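Local coordinates for E3 ubiquitin-protein ligase HERC2 (Homo sapiens, PDB 4L1M) that probably attaches ubiquitin to target proteins as a HECT-type E3 ligase, the portion modelled here being its first RCC1-like beta-propeller domain, at residues E62-I67 with T76-S81; W30-W35 with G371-F376; S214-T219 with W231-Y236; D209-S214 with V264-Q269; N96-A101 with L112-E117. All coordinates share one frame; numbering follows the deposited sequence.

Contact 1: residues E62-I67 with T76-S81; sequences EKRFLI and TQAYNS. With SO4 (sulfate ion), chain G.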
# COMPACT_ATOMS: atom_id res chain seq x y z
N GLU A 62 -2.35 10.48 3.97
CA GLU A 62 -3.68 10.96 4.38
C GLU A 62 -4.07 12.33 3.82
O GLU A 62 -5.21 12.49 3.38
CB GLU A 62 -3.83 10.97 5.89
CG GLU A 62 -5.29 11.04 6.32
CD GLU A 62 -5.46 11.42 7.78
OE1 GLU A 62 -5.40 12.64 8.08
OE2 GLU A 62 -5.65 10.51 8.61
N LYS A 63 -3.16 13.30 3.85
CA LYS A 63 -3.48 14.65 3.33
C LYS A 63 -2.77 14.96 2.02
O LYS A 63 -3.06 15.97 1.39
CB LYS A 63 -3.10 15.74 4.35
CG LYS A 63 -3.70 15.61 5.74
CD LYS A 63 -5.22 15.78 5.75
CE LYS A 63 -5.73 16.05 7.18
NZ LYS A 63 -6.96 15.29 7.53
N ARG A 64 -1.84 14.12 1.63
CA ARG A 64 -1.07 14.36 0.43
C ARG A 64 -0.55 13.05 -0.18
O ARG A 64 -0.74 11.97 0.38
CB ARG A 64 0.08 15.29 0.73
CG ARG A 64 0.97 14.86 1.87
CD ARG A 64 2.00 15.95 2.19
NE ARG A 64 1.40 17.27 2.46
CZ ARG A 64 1.48 18.34 1.64
NH1 ARG A 64 2.14 18.30 0.45
NH2 ARG A 64 0.92 19.48 2.01
N PHE A 65 0.02 13.16 -1.37
CA PHE A 65 0.61 12.02 -2.02
C PHE A 65 1.97 12.35 -2.59
O PHE A 65 2.25 13.51 -2.91
CB PHE A 65 -0.30 11.39 -3.09
CG PHE A 65 -0.68 12.32 -4.23
CD1 PHE A 65 -1.59 13.32 -4.06
CD2 PHE A 65 -0.17 12.12 -5.50
CE1 PHE A 65 -1.94 14.15 -5.12
CE2 PHE A 65 -0.53 12.94 -6.56
CZ PHE A 65 -1.42 13.95 -6.36
N LEU A 66 2.79 11.32 -2.67
CA LEU A 66 4.09 11.39 -3.26
C LEU A 66 4.02 10.82 -4.66
O LEU A 66 3.28 9.85 -4.90
CB LEU A 66 5.08 10.55 -2.45
CG LEU A 66 5.43 11.01 -1.04
CD1 LEU A 66 6.54 10.13 -0.52
CD2 LEU A 66 5.88 12.46 -1.01
N ILE A 67 4.79 11.40 -5.56
CA ILE A 67 4.89 10.91 -6.93
C ILE A 67 6.34 10.64 -7.25
O ILE A 67 7.18 11.52 -7.02
CB ILE A 67 4.37 11.94 -7.93
CG1 ILE A 67 2.99 12.47 -7.52
CG2 ILE A 67 4.29 11.35 -9.31
CD1 ILE A 67 3.02 13.83 -6.84
N THR A 76 5.72 16.06 -4.20
CA THR A 76 4.62 15.96 -3.26
C THR A 76 3.51 16.93 -3.64
O THR A 76 3.78 18.04 -4.11
CB THR A 76 5.10 16.18 -1.79
OG1 THR A 76 4.01 15.97 -0.89
CG2 THR A 76 5.68 17.59 -1.57
N GLN A 77 2.27 16.51 -3.41
CA GLN A 77 1.10 17.31 -3.69
C GLN A 77 0.03 17.01 -2.64
O GLN A 77 -0.21 15.85 -2.30
CB GLN A 77 0.57 16.93 -5.06
CG GLN A 77 -0.76 17.58 -5.46
CD GLN A 77 -0.63 19.05 -5.79
OE1 GLN A 77 0.33 19.48 -6.40
NE2 GLN A 77 -1.63 19.82 -5.41
N ALA A 78 -0.66 18.06 -2.16
CA ALA A 78 -1.81 17.87 -1.24
C ALA A 78 -3.08 17.61 -2.04
O ALA A 78 -3.29 18.21 -3.09
CB ALA A 78 -2.00 19.10 -0.35
N TYR A 79 -3.95 16.77 -1.50
CA TYR A 79 -5.23 16.48 -2.14
C TYR A 79 -6.11 17.68 -2.19
O TYR A 79 -6.87 17.85 -3.14
CB TYR A 79 -6.00 15.39 -1.37
CG TYR A 79 -5.30 14.08 -1.20
CD1 TYR A 79 -4.83 13.36 -2.30
CD2 TYR A 79 -5.12 13.54 0.04
CE1 TYR A 79 -4.18 12.14 -2.14
CE2 TYR A 79 -4.50 12.30 0.21
CZ TYR A 79 -4.03 11.61 -0.87
OH TYR A 79 -3.40 10.41 -0.65
N ASN A 80 -6.07 18.50 -1.15
CA ASN A 80 -7.00 19.61 -1.01
C ASN A 80 -6.40 20.97 -1.28
O ASN A 80 -6.96 21.98 -0.89
CB ASN A 80 -7.68 19.60 0.37
CG ASN A 80 -9.02 20.32 0.36
OD1 ASN A 80 -9.86 20.09 -0.52
ND2 ASN A 80 -9.22 21.23 1.32
N SER A 81 -5.26 21.01 -1.95
CA SER A 81 -4.72 22.28 -2.46
C SER A 81 -5.62 22.85 -3.56
O SER A 81 -6.34 22.11 -4.22
CB SER A 81 -3.25 22.09 -2.94
OG SER A 81 -2.70 23.33 -3.37
S SO4 G . 0.88 15.70 6.44
O1 SO4 G . 0.92 16.84 5.49
O2 SO4 G . 0.19 16.13 7.68
O3 SO4 G . 0.15 14.56 5.80
O4 SO4 G . 2.27 15.23 6.74
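A beta hairpin, the second and third strands of one four-stranded propeller blade, brings E62-I67 against T76-S81. F65 and Q77 form an antiparallel hydrogen-bonded pair, with F65 N to Q77 O at 2.9 Å and the return bond from Q77 N to F65 O at 3.0 Å. R64 with A78 and L66 with T76 are the non-hydrogen-bonded pairs next to it, and past the strand end Y79 N still reaches K63 O (3.1 Å).

On the face that carries F65 and Q77 the two side chains run side by side. Q77 CB sits over the phenyl ring, 4.1 Å from its centroid, in a CH-pi contact, while the amide beyond it leads away and its OE1 accepts from A85 N. Y79 lays its ring across the backbone of R64 and bonds through its hydroxyl to A61 O. Its plane is only 14° from that of F65, but the rings are slid apart and barely overlap, the nearest atoms being F65 CD1 and Y79 CE1 (3.4 Å).

The other face is partly polar. A bend at chi3 (54°) turns the R64 guanidinium so that A78 CB lies over one of its faces. R64 NE donates to O1 of a sulfate, probably from the crystallisation liquor, which Y109 OH also holds. R64 NH1 bonds T76 OG1 at 3.3 Å, the oxygen lying in the guanidinium plane.

Contact 2: residues W30-W35 with G371-F376; sequences WGLIGW and GPAQSF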
# COMPACT_ATOMS: atom_id res chain seq x y z
N TRP A 30 -9.59 10.75 -9.44
CA TRP A 30 -10.95 11.09 -9.06
C TRP A 30 -11.15 10.89 -7.59
O TRP A 30 -10.34 10.23 -6.95
CB TRP A 30 -11.99 10.31 -9.88
CG TRP A 30 -11.89 8.84 -9.78
CD1 TRP A 30 -12.68 8.02 -9.03
CD2 TRP A 30 -10.97 7.99 -10.47
NE1 TRP A 30 -12.30 6.71 -9.20
CE2 TRP A 30 -11.26 6.66 -10.09
CE3 TRP A 30 -9.94 8.21 -11.39
CZ2 TRP A 30 -10.55 5.57 -10.58
CZ3 TRP A 30 -9.23 7.12 -11.88
CH2 TRP A 30 -9.53 5.82 -11.47
N GLY A 31 -12.22 11.46 -7.06
CA GLY A 31 -12.49 11.44 -5.62
C GLY A 31 -12.44 12.83 -5.03
O GLY A 31 -12.70 13.80 -5.71
N LEU A 32 -12.06 12.93 -3.76
CA LEU A 32 -12.05 14.21 -3.05
C LEU A 32 -10.76 14.96 -3.38
O LEU A 32 -9.74 14.81 -2.72
CB LEU A 32 -12.21 13.98 -1.54
CG LEU A 32 -12.24 15.20 -0.60
CD1 LEU A 32 -13.39 16.14 -0.92
CD2 LEU A 32 -12.30 14.73 0.85
N ILE A 33 -10.84 15.77 -4.41
CA ILE A 33 -9.69 16.48 -4.96
C ILE A 33 -10.03 17.93 -5.04
O ILE A 33 -11.02 18.30 -5.65
CB ILE A 33 -9.38 15.95 -6.36
CG1 ILE A 33 -8.58 14.66 -6.24
CG2 ILE A 33 -8.59 16.96 -7.19
CD1 ILE A 33 -8.62 13.84 -7.50
N GLY A 34 -9.18 18.75 -4.43
CA GLY A 34 -9.49 20.16 -4.25
C GLY A 34 -9.07 21.11 -5.36
O GLY A 34 -9.43 22.27 -5.30
N TRP A 35 -8.32 20.66 -6.37
CA TRP A 35 -7.88 21.55 -7.46
C TRP A 35 -8.94 21.67 -8.57
O TRP A 35 -9.03 22.72 -9.23
CB TRP A 35 -6.49 21.16 -8.05
CG TRP A 35 -6.26 19.72 -8.47
CD1 TRP A 35 -6.60 19.14 -9.66
CD2 TRP A 35 -5.55 18.71 -7.74
NE1 TRP A 35 -6.18 17.84 -9.70
CE2 TRP A 35 -5.54 17.55 -8.53
CE3 TRP A 35 -4.95 18.67 -6.48
CZ2 TRP A 35 -4.95 16.36 -8.10
CZ3 TRP A 35 -4.37 17.50 -6.06
CH2 TRP A 35 -4.38 16.36 -6.87
N GLY A 371 -5.83 6.76 -2.24
CA GLY A 371 -5.76 7.49 -0.97
C GLY A 371 -6.99 7.16 -0.14
O GLY A 371 -7.73 6.20 -0.44
N PRO A 372 -7.21 7.93 0.92
CA PRO A 372 -8.39 7.68 1.73
C PRO A 372 -9.72 8.03 1.03
O PRO A 372 -10.74 7.43 1.32
CB PRO A 372 -8.16 8.58 2.94
CG PRO A 372 -7.32 9.69 2.43
CD PRO A 372 -6.41 9.05 1.43
N ALA A 373 -9.72 9.01 0.14
CA ALA A 373 -10.94 9.36 -0.60
C ALA A 373 -10.63 9.63 -2.08
O ALA A 373 -11.32 10.41 -2.75
CB ALA A 373 -11.59 10.57 0.04
N GLN A 374 -9.55 9.01 -2.57
CA GLN A 374 -8.97 9.32 -3.88
C GLN A 374 -8.51 8.07 -4.58
O GLN A 374 -8.18 7.07 -3.95
CB GLN A 374 -7.75 10.22 -3.73
CG GLN A 374 -8.04 11.57 -3.11
CD GLN A 374 -8.03 11.57 -1.60
OE1 GLN A 374 -7.63 10.59 -0.96
NE2 GLN A 374 -8.50 12.67 -1.02
N SER A 375 -8.51 8.13 -5.91
CA SER A 375 -8.03 7.04 -6.74
C SER A 375 -7.30 7.59 -7.93
O SER A 375 -7.71 8.61 -8.49
CB SER A 375 -9.20 6.16 -7.21
OG SER A 375 -10.16 5.95 -6.17
N PHE A 376 -6.21 6.94 -8.29
CA PHE A 376 -5.42 7.34 -9.45
C PHE A 376 -5.10 6.13 -10.32
O PHE A 376 -4.98 5.01 -9.84
CB PHE A 376 -4.11 7.96 -9.02
CG PHE A 376 -4.26 9.17 -8.16
CD1 PHE A 376 -4.33 10.43 -8.72
CD2 PHE A 376 -4.32 9.05 -6.77
CE1 PHE A 376 -4.45 11.56 -7.92
CE2 PHE A 376 -4.44 10.17 -5.97
CZ PHE A 376 -4.50 11.43 -6.55
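W30 turns its indole so that one face receives S375 CB, a CH-pi contact 3.9 Å from the centroid of the five-membered ring. The methylene is offset toward the rim, with W30 CE2 and CZ2 its nearest ring atoms. W30 CG stands between the backbone N and the carbonyl carbon (chi1 58°), which folds the ring back across the neighbouring strand. S375 OG has its strongest partner elsewhere, in H322 NE2. F344 meets the same indole edge-to-face.

W30 and S375 are also an antiparallel hydrogen-bonded pair: W30 N to S375 O and S375 N to W30 O both measure 3.0 Å. With them the N-terminal strand 27-31 enters the same blade as the C-terminal strand 374-379, the "velcro" closure that shuts a beta-propeller into a ring.

Past the pair, L32 N donates to A373 O at 2.8 Å, and L32 CB packs against A373 CB. Q374 bends at chi2 (85°), which carries its amide alongside the departing 30-35 chain. Its NE2 donates to L32 O at 3.0 Å, nearly straight and with the oxygen in the amide plane. The other end of that amide, Q374 OE1, accepts from A373 N at 2.8 Å, the N-H coming from above the carbonyl plane.

Contact 3: residues S214-T219 with W231-Y236; sequences SGDAQT and WGDGDY
T219 and W231 face each other on neighbouring strands, and with D233 they account for most of the surface buried here. T219 presents its carbon side to the indole: CB lies over one face, 3.8 Å from the centroid of the five-membered ring in a CH-pi contact, and the CG2 methyl continues the packing above the rim of the indole at CE2 and CZ2, 3.3 Å from W231 CZ2. With T219 CG2 opposite its own backbone N and OG1 beside that N (chi1 -57°), the methyl goes to the CE2-CZ2 side of the indole and the hydroxyl to the NE1 side. That hydroxyl bonds to Y164 OH and R184 O, both supplied by the preceding blade.

The backbones of the same two residues form an antiparallel hydrogen-bonded pair, with T219 N to W231 O at 2.8 Å and W231 N to T219 O at 3.1 Å. This belongs to the hairpin of strands 218-223 and 228-232, second and third in their blade of the propeller; Q218 and G232 are its next pair, non-hydrogen-bonded.

D233 extends the pairing beyond the strand, its N donating almost straight to A217 O (3.0 Å), though from above the carbonyl plane. Its side chain leans on D216, with D216 CB 3.5 Å from D233 CG and the two carboxylates turned 56° against each other. D216 OD2 and D233 OD1 are 4.2 Å apart, a proximity of like charges probably eased by K238, whose NZ makes a salt bridge to D233 OD2. The same D233 OD2 accepts from D235 N at 3.0 Å, closing an Asx turn.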
# COMPACT_ATOMS: atom_id res chain seq x y z
N SER A 214 -3.79 0.02 9.67
CA SER A 214 -4.07 1.23 10.43
C SER A 214 -4.97 0.96 11.62
O SER A 214 -5.39 -0.17 11.85
CB SER A 214 -4.72 2.28 9.54
OG SER A 214 -5.91 1.83 8.96
N GLY A 215 -5.23 2.01 12.40
CA GLY A 215 -5.91 1.90 13.70
C GLY A 215 -5.24 0.78 14.46
O GLY A 215 -4.02 0.74 14.56
N ASP A 216 -6.05 -0.13 15.01
CA ASP A 216 -5.52 -1.32 15.66
C ASP A 216 -5.18 -2.24 14.55
O ASP A 216 -6.04 -2.85 13.94
CB ASP A 216 -6.59 -1.92 16.59
CG ASP A 216 -6.92 -0.99 17.79
OD1 ASP A 216 -6.28 0.07 17.94
OD2 ASP A 216 -7.83 -1.33 18.55
N ALA A 217 -3.90 -2.27 14.22
CA ALA A 217 -3.45 -2.67 12.90
C ALA A 217 -3.00 -4.10 12.84
O ALA A 217 -2.41 -4.62 13.80
CB ALA A 217 -2.30 -1.80 12.47
N GLN A 218 -3.25 -4.70 11.69
CA GLN A 218 -2.69 -5.97 11.31
C GLN A 218 -1.51 -5.77 10.37
O GLN A 218 -1.35 -4.72 9.76
CB GLN A 218 -3.74 -6.86 10.58
CG GLN A 218 -3.93 -6.59 9.08
CD GLN A 218 -4.83 -5.39 8.75
OE1 GLN A 218 -4.81 -4.39 9.42
NE2 GLN A 218 -5.59 -5.51 7.68
N THR A 219 -0.72 -6.83 10.22
CA THR A 219 0.40 -6.81 9.31
C THR A 219 0.35 -8.12 8.54
O THR A 219 0.06 -9.14 9.12
CB THR A 219 1.71 -6.69 10.12
OG1 THR A 219 1.65 -5.50 10.94
CG2 THR A 219 2.92 -6.65 9.20
N TRP A 231 -0.18 -11.06 11.54
CA TRP A 231 -0.08 -10.81 12.95
C TRP A 231 -0.58 -9.39 13.25
O TRP A 231 -0.91 -8.62 12.35
CB TRP A 231 1.35 -11.03 13.41
CG TRP A 231 2.36 -10.14 12.81
CD1 TRP A 231 2.81 -8.96 13.32
CD2 TRP A 231 3.09 -10.34 11.56
NE1 TRP A 231 3.79 -8.41 12.49
CE2 TRP A 231 3.96 -9.23 11.40
CE3 TRP A 231 3.08 -11.33 10.58
CZ2 TRP A 231 4.83 -9.11 10.30
CZ3 TRP A 231 3.94 -11.20 9.48
CH2 TRP A 231 4.80 -10.09 9.35
N GLY A 232 -0.63 -9.06 14.54
CA GLY A 232 -1.18 -7.79 15.02
C GLY A 232 -2.58 -7.96 15.61
O GLY A 232 -2.94 -9.03 16.20
N ASP A 233 -3.38 -6.91 15.45
CA ASP A 233 -4.72 -6.90 16.05
C ASP A 233 -5.69 -7.78 15.27
O ASP A 233 -5.66 -7.83 14.05
CB ASP A 233 -5.26 -5.49 16.12
CG ASP A 233 -6.54 -5.41 16.89
OD1 ASP A 233 -6.48 -5.28 18.13
OD2 ASP A 233 -7.60 -5.50 16.23
N GLY A 234 -6.55 -8.48 16.00
CA GLY A 234 -7.42 -9.50 15.42
C GLY A 234 -8.85 -9.09 15.16
O GLY A 234 -9.62 -9.86 14.58
N ASP A 235 -9.23 -7.90 15.59
CA ASP A 235 -10.59 -7.40 15.39
C ASP A 235 -11.08 -7.60 13.95
O ASP A 235 -10.32 -7.44 12.99
CB ASP A 235 -10.68 -5.89 15.75
CG ASP A 235 -10.72 -5.63 17.26
OD1 ASP A 235 -10.79 -6.61 18.06
OD2 ASP A 235 -10.74 -4.43 17.65
N TYR A 236 -12.35 -7.97 13.83
CA TYR A 236 -13.05 -8.19 12.55
C TYR A 236 -12.52 -9.38 11.76
O TYR A 236 -12.88 -9.56 10.60
CB TYR A 236 -13.05 -6.91 11.69
CG TYR A 236 -13.63 -5.73 12.41
CD1 TYR A 236 -14.99 -5.63 12.64
CD2 TYR A 236 -12.80 -4.71 12.91
CE1 TYR A 236 -15.53 -4.56 13.35
CE2 TYR A 236 -13.32 -3.61 13.61
CZ TYR A 236 -14.68 -3.54 13.83
OH TYR A 236 -15.21 -2.49 14.48

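Contact 4: residues D209-S214 with V264-Q269; sequences DVACGS and VRCGSQ. With SO4 (sulfate ion), chain F.
The D209 carboxylate meets V264 through one oxygen: V264 N donates to OD2 at 2.9 Å, nearly along the C-O axis, and V264 CG2 lies beside the same oxygen. D209 CG is anti to the backbone N (chi1 -163°), which sends the carboxylate across to the neighbouring strand. At the far end of the contact the flat group is the Q269 amide. A bend at chi2 (-66°) brings it back toward D209-S214, so that NE2 lies 3.1 Å from S214 O; NE2 bonds to D216 O, and OE1 takes K238 NZ.

Strand segments 209-212 and 264-267 run parallel here, 3° apart with their axes 5.6 Å from each other, as the inner strands of two successive blades do around the axis of a beta-propeller. No backbone ladder joins them; each is bonded within its own blade, and the gap between them is filled by small side chains. A211 CB packs on V264 CG2 (4.0 Å) and on C266 SG (4.1 Å), while C266 CB rests against C212 O. V264 and C266 also touch L220 on the strand next to 207-212. R265 points the other way and makes a salt bridge to D315 in the following blade.

Beyond the strands S214 OG, bonded to D105 OD2, approaches S268. S268 OG lies 3.0 Å from O4 of a sulfate, probably from the crystallisation liquor, that is also held by R290 and K285.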
# COMPACT_ATOMS: atom_id res chain seq x y z
N ASP A 209 6.87 -10.01 0.07
CA ASP A 209 5.98 -8.87 0.17
C ASP A 209 5.54 -8.69 1.61
O ASP A 209 5.55 -9.64 2.40
CB ASP A 209 4.78 -9.04 -0.75
CG ASP A 209 4.05 -7.74 -1.00
OD1 ASP A 209 4.71 -6.65 -1.05
OD2 ASP A 209 2.80 -7.79 -1.14
N VAL A 210 5.15 -7.46 1.93
CA VAL A 210 4.64 -7.12 3.24
C VAL A 210 3.67 -5.95 3.09
O VAL A 210 3.89 -5.09 2.26
CB VAL A 210 5.78 -6.76 4.22
CG1 VAL A 210 6.48 -5.49 3.81
CG2 VAL A 210 5.27 -6.62 5.65
N ALA A 211 2.61 -5.92 3.89
CA ALA A 211 1.67 -4.79 3.91
C ALA A 211 1.26 -4.45 5.36
O ALA A 211 1.10 -5.35 6.21
CB ALA A 211 0.46 -5.09 3.06
N CYS A 212 1.11 -3.16 5.63
CA CYS A 212 0.83 -2.67 6.95
C CYS A 212 -0.53 -1.99 7.04
O CYS A 212 -0.96 -1.34 6.10
CB CYS A 212 1.91 -1.69 7.33
SG CYS A 212 3.55 -2.39 7.30
N GLY A 213 -1.20 -2.12 8.19
CA GLY A 213 -2.52 -1.58 8.39
C GLY A 213 -2.57 -0.33 9.25
O GLY A 213 -1.55 0.30 9.51
N SER A 214 -3.79 0.02 9.67
CA SER A 214 -4.07 1.23 10.43
C SER A 214 -4.97 0.96 11.62
O SER A 214 -5.39 -0.17 11.85
CB SER A 214 -4.72 2.28 9.54
OG SER A 214 -5.91 1.83 8.96
N VAL A 264 0.11 -8.90 -0.96
CA VAL A 264 -0.88 -8.62 0.04
C VAL A 264 -1.08 -7.11 0.12
O VAL A 264 -0.16 -6.34 -0.18
CB VAL A 264 -0.50 -9.15 1.45
CG1 VAL A 264 -0.77 -10.65 1.56
CG2 VAL A 264 0.94 -8.82 1.80
N ARG A 265 -2.27 -6.71 0.57
CA ARG A 265 -2.58 -5.32 0.84
C ARG A 265 -3.46 -5.25 2.06
O ARG A 265 -4.15 -6.20 2.38
CB ARG A 265 -3.29 -4.68 -0.35
CG ARG A 265 -2.56 -4.78 -1.69
CD ARG A 265 -1.50 -3.72 -1.87
NE ARG A 265 -0.91 -3.89 -3.20
CZ ARG A 265 0.19 -3.28 -3.64
NH1 ARG A 265 0.85 -2.40 -2.88
NH2 ARG A 265 0.62 -3.52 -4.87
N CYS A 266 -3.41 -4.10 2.75
CA CYS A 266 -4.25 -3.80 3.88
C CYS A 266 -5.03 -2.51 3.60
O CYS A 266 -4.45 -1.53 3.20
CB CYS A 266 -3.40 -3.57 5.11
SG CYS A 266 -2.60 -5.06 5.73
N GLY A 267 -6.34 -2.54 3.79
CA GLY A 267 -7.11 -1.30 3.87
C GLY A 267 -7.46 -1.17 5.32
O GLY A 267 -6.91 -1.90 6.14
N SER A 268 -8.38 -0.29 5.65
CA SER A 268 -8.73 -0.06 7.07
C SER A 268 -9.50 -1.24 7.63
O SER A 268 -10.63 -1.49 7.26
CB SER A 268 -9.56 1.23 7.23
OG SER A 268 -9.85 1.45 8.59
N GLN A 269 -8.82 -2.00 8.48
CA GLN A 269 -9.40 -3.16 9.17
C GLN A 269 -9.78 -4.30 8.25
O GLN A 269 -10.62 -5.13 8.62
CB GLN A 269 -10.59 -2.73 10.04
CG GLN A 269 -10.24 -1.66 11.11
CD GLN A 269 -9.29 -2.20 12.17
OE1 GLN A 269 -9.62 -3.14 12.85
NE2 GLN A 269 -8.10 -1.65 12.28
S SO4 F . -13.31 2.43 9.61
O1 SO4 F . -12.70 2.94 8.38
O2 SO4 F . -13.31 3.54 10.59
O3 SO4 F . -14.70 1.97 9.41
O4 SO4 F . -12.52 1.26 10.04

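Contact 5: residues N96-A101 with L112-E117; sequences NIVKIA and LAATGE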
# COMPACT_ATOMS: atom_id res chain seq x y z
N ASN A 96 19.12 8.48 -6.73
CA ASN A 96 18.17 8.00 -7.71
C ASN A 96 17.14 7.10 -7.01
O ASN A 96 17.40 5.92 -6.71
CB ASN A 96 18.91 7.26 -8.82
CG ASN A 96 17.98 6.51 -9.78
OD1 ASN A 96 16.80 6.82 -9.92
ND2 ASN A 96 18.53 5.50 -10.45
N ILE A 97 15.95 7.65 -6.75
CA ILE A 97 14.92 6.92 -6.00
C ILE A 97 14.19 5.94 -6.90
O ILE A 97 13.79 6.29 -8.01
CB ILE A 97 13.89 7.88 -5.38
CG1 ILE A 97 14.59 8.92 -4.49
CG2 ILE A 97 12.86 7.12 -4.58
CD1 ILE A 97 15.48 8.32 -3.42
N VAL A 98 14.02 4.72 -6.43
CA VAL A 98 13.32 3.70 -7.19
C VAL A 98 12.05 3.19 -6.53
O VAL A 98 11.27 2.49 -7.17
CB VAL A 98 14.22 2.48 -7.46
CG1 VAL A 98 15.45 2.89 -8.25
CG2 VAL A 98 14.60 1.78 -6.16
N LYS A 99 11.83 3.53 -5.25
CA LYS A 99 10.56 3.21 -4.60
C LYS A 99 10.19 4.25 -3.59
O LYS A 99 11.06 4.89 -3.00
CB LYS A 99 10.59 1.82 -3.94
CG LYS A 99 10.57 0.68 -4.93
CD LYS A 99 10.09 -0.61 -4.32
CE LYS A 99 10.39 -1.77 -5.28
NZ LYS A 99 10.04 -3.08 -4.66
N ILE A 100 8.88 4.41 -3.41
CA ILE A 100 8.35 5.26 -2.38
C ILE A 100 7.25 4.52 -1.65
O ILE A 100 6.67 3.58 -2.15
CB ILE A 100 7.77 6.57 -2.96
CG1 ILE A 100 6.84 6.28 -4.15
CG2 ILE A 100 8.89 7.49 -3.35
CD1 ILE A 100 6.19 7.51 -4.77
N ALA A 101 6.94 4.96 -0.45
CA ALA A 101 5.87 4.36 0.30
C ALA A 101 5.27 5.36 1.27
O ALA A 101 5.91 6.31 1.70
CB ALA A 101 6.37 3.15 1.06
N LEU A 112 13.27 4.79 -1.24
CA LEU A 112 14.35 3.81 -1.42
C LEU A 112 15.18 4.15 -2.65
O LEU A 112 14.65 4.27 -3.74
CB LEU A 112 13.76 2.41 -1.59
CG LEU A 112 14.76 1.28 -1.92
CD1 LEU A 112 15.85 1.18 -0.86
CD2 LEU A 112 14.07 -0.05 -2.02
N ALA A 113 16.49 4.27 -2.45
CA ALA A 113 17.43 4.57 -3.53
C ALA A 113 17.90 3.31 -4.25
O ALA A 113 17.90 2.21 -3.68
CB ALA A 113 18.63 5.33 -2.97
N ALA A 114 18.30 3.48 -5.49
CA ALA A 114 18.85 2.40 -6.29
C ALA A 114 20.04 1.75 -5.57
O ALA A 114 20.19 0.52 -5.59
CB ALA A 114 19.30 2.93 -7.64
N THR A 115 20.86 2.57 -4.94
CA THR A 115 22.02 2.09 -4.20
C THR A 115 21.67 1.40 -2.87
O THR A 115 22.55 0.88 -2.22
CB THR A 115 23.05 3.23 -3.97
OG1 THR A 115 22.37 4.42 -3.55
CG2 THR A 115 23.83 3.54 -5.26
N GLY A 116 20.40 1.40 -2.45
CA GLY A 116 20.00 0.71 -1.22
C GLY A 116 19.67 1.55 0.01
O GLY A 116 19.11 1.02 0.97
N GLU A 117 20.04 2.84 0.02
CA GLU A 117 19.74 3.71 1.16
C GLU A 117 18.25 3.97 1.29
O GLU A 117 17.55 4.22 0.28
CB GLU A 117 20.45 5.07 1.05
CG GLU A 117 21.96 5.04 1.06
CD GLU A 117 22.53 5.10 -0.34
OE1 GLU A 117 22.05 4.33 -1.22
OE2 GLU A 117 23.45 5.92 -0.57
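A classic beta bulge interrupts the hairpin between strands 97-101 and 108-113, the first two strands of their propeller blade. V98 and K99 on one strand both face the single residue L112 on the other, and L112 O accepts from both: from V98 N at 2.8 Å, and from K99 N, in the carbonyl plane and on a lone pair, at a longer 3.3 Å. The return bond, L112 N to K99 O, measures 2.8 Å. Toward the open end of the hairpin A114 N donates to N96 O at 2.9 Å, just where the chain enters the type I turn from A113 to G116.

The side chains around the bulge touch lightly. V98 CG1 meets A114 CB at 3.9 Å, and V98 CG2 reaches over L112 O toward L112 CG. K99 CB lies beside L112 CB (4.0 Å); beyond CG the lysine is extended and gives its NZ to V156 O of the next blade; L112 packs on V155 and I158 of the same strand. I97 leads off the other face toward L68 of the preceding blade, though its CG2 still touches L112 O.

Two N-H groups thus share one carbonyl, so the extra residue is taken in without breaking the backbone bonding on either side of the bulge.

How the contacts relate
Contact 2 opens first, at 30-35, and closes last, at 371-376, so its loop encloses all the others. Within it contact 1 closes a short hairpin in the following blade; the two touch directly, Y79 O lying 2.8 Å from G34 N. Contact 5 comes next in series, a hairpin one blade on, where I100 CD1 packs against L66 and I67 of contact 1. Contact 4 then opens at 209-214 and closes at 264-269, linking two successive blades near the axis. Contact 3 is nested inside it and shares S214 with it, and Q218 NE2 of contact 3 packs on C266 SG of contact 4.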